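Local coordinates for Rna-binding protein with serine-rich domain 1 (Homo sapiens, PDB 4A8X) that serves as an auxiliary component of the exon junction complex deposited on spliced mRNAs, here represented by its RRM domain, which is required to form the ASAP complex, at residues A[19-24]-A[32-37]. Residues are numbered along the deposited sequence; the frame is centred on the assembly and turned at random.
Sequences DHIMEI and KMIDMP
In the RNA recognition motif, two helices pack on one face of an antiparallel sheet, and here I21 and M22 of the first helix, 18-26, meet I34 and M36 of strand 31-39, at one edge of the sheet. The side chain of I34 leaves the strand toward the helix. With CG1 anti to the carbonyl carbon (chi1 -55°) and CD1 carried on in an extended chain, its terminal methyl reaches the helix backbone itself, CD1 lying 3.9 Å from CA of M22. The same methyl lies 4.0 Å from M22 CB, the two side chains running nearly at right angles, and I21 CG2 approaches I34 CD1 at 4.2 Å. The bend of M22 at chi2 (64°) keeps its sulfur near I34, SD to CD1 4.2 Å. Two residues on, M36 also points toward the helix, and its outstretched chain reaches I21, its SD 3.9 Å from I21 CG1. A branched isoleucine suits position 21 because it offers two arms: CG2 to I34 and CG1 to M36, and I21 also packs on V52, L12 and V16; I34 works through its single terminal methyl, while long, flexible M36 spans the gap to I21. H20 and E23 take another direction, hydrogen-bonding to the backbone of another protein's chain. No hydrogen bond joins helix to edge strand across this contact; the direct contact between the two segments is apolar packing alone, close around I21 and more open to solvent beside M22.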
# COMPACT_ATOMS: atom_id res chain seq x y z
N ASP A 19 7.81 -5.53 10.85
CA ASP A 19 7.07 -6.71 11.35
C ASP A 19 6.36 -7.49 10.24
O ASP A 19 6.23 -8.72 10.30
CB ASP A 19 6.05 -6.31 12.44
CG ASP A 19 6.69 -6.12 13.85
OD1 ASP A 19 7.85 -6.58 14.08
OD2 ASP A 19 6.03 -5.51 14.74
N HIS A 20 5.87 -6.77 9.23
CA HIS A 20 5.23 -7.41 8.10
C HIS A 20 6.28 -8.29 7.41
O HIS A 20 6.00 -9.42 7.02
CB HIS A 20 4.74 -6.38 7.06
CG HIS A 20 3.48 -5.66 7.44
ND1 HIS A 20 3.24 -4.37 7.07
CD2 HIS A 20 2.39 -6.06 8.15
CE1 HIS A 20 2.05 -3.99 7.52
NE2 HIS A 20 1.52 -5.01 8.17
N ILE A 21 7.49 -7.75 7.26
CA ILE A 21 8.56 -8.46 6.56
C ILE A 21 8.96 -9.69 7.36
O ILE A 21 9.20 -10.76 6.79
CB ILE A 21 9.78 -7.54 6.34
CG1 ILE A 21 9.45 -6.43 5.29
CG2 ILE A 21 10.98 -8.35 5.88
CD1 ILE A 21 9.08 -6.96 3.93
N MET A 22 9.03 -9.55 8.68
CA MET A 22 9.37 -10.68 9.56
C MET A 22 8.32 -11.78 9.40
O MET A 22 8.66 -12.96 9.21
CB MET A 22 9.42 -10.20 11.03
CG MET A 22 9.66 -11.34 12.09
SD MET A 22 11.29 -12.17 11.92
CE MET A 22 11.12 -13.46 13.19
N GLU A 23 7.05 -11.39 9.49
CA GLU A 23 5.94 -12.33 9.37
C GLU A 23 5.92 -13.04 7.99
O GLU A 23 5.79 -14.27 7.90
CB GLU A 23 4.61 -11.62 9.64
CG GLU A 23 3.43 -12.51 9.53
CD GLU A 23 2.11 -11.80 9.81
OE1 GLU A 23 2.11 -10.67 10.33
OE2 GLU A 23 1.08 -12.41 9.53
N ILE A 24 6.08 -12.27 6.91
CA ILE A 24 5.95 -12.83 5.59
C ILE A 24 7.13 -13.79 5.27
O ILE A 24 6.93 -14.90 4.79
CB ILE A 24 5.86 -11.68 4.53
CG1 ILE A 24 4.48 -11.00 4.61
CG2 ILE A 24 6.14 -12.20 3.15
CD1 ILE A 24 4.42 -9.65 3.85
N LYS A 32 17.59 -14.62 10.81
CA LYS A 32 18.64 -14.31 11.78
C LYS A 32 18.88 -12.81 11.93
O LYS A 32 19.37 -12.37 12.97
CB LYS A 32 19.92 -15.00 11.35
CG LYS A 32 21.15 -14.54 12.09
CD LYS A 32 22.40 -15.28 11.63
CE LYS A 32 23.51 -15.18 12.67
NZ LYS A 32 24.51 -16.29 12.53
N MET A 33 18.55 -12.03 10.90
CA MET A 33 18.71 -10.57 10.97
C MET A 33 17.84 -9.89 9.91
O MET A 33 17.65 -10.45 8.83
CB MET A 33 20.17 -10.19 10.76
CG MET A 33 20.49 -8.76 11.13
SD MET A 33 21.06 -8.57 12.86
CE MET A 33 22.36 -9.81 13.00
N ILE A 34 17.28 -8.72 10.26
CA ILE A 34 16.60 -7.87 9.29
C ILE A 34 17.13 -6.44 9.35
O ILE A 34 17.44 -5.91 10.44
CB ILE A 34 15.08 -7.81 9.53
CG1 ILE A 34 14.48 -9.22 9.54
CG2 ILE A 34 14.41 -7.00 8.43
CD1 ILE A 34 12.97 -9.23 9.46
N ASP A 35 17.26 -5.81 8.19
CA ASP A 35 17.66 -4.40 8.13
C ASP A 35 16.73 -3.66 7.17
O ASP A 35 16.75 -3.92 5.96
CB ASP A 35 19.10 -4.30 7.67
CG ASP A 35 19.59 -2.84 7.55
OD1 ASP A 35 18.95 -1.93 8.14
OD2 ASP A 35 20.61 -2.62 6.87
N MET A 36 15.91 -2.76 7.71
CA MET A 36 14.95 -2.00 6.95
C MET A 36 15.17 -0.48 7.23
O MET A 36 14.56 0.11 8.11
CB MET A 36 13.55 -2.45 7.33
CG MET A 36 12.42 -1.91 6.48
SD MET A 36 11.01 -3.08 6.52
CE MET A 36 9.80 -2.14 5.62
N PRO A 37 16.05 0.15 6.45
CA PRO A 37 16.45 1.54 6.74
C PRO A 37 15.27 2.50 6.56
O PRO A 37 14.37 2.26 5.74
CB PRO A 37 17.54 1.82 5.71
CG PRO A 37 18.03 0.46 5.27
CD PRO A 37 16.82 -0.42 5.33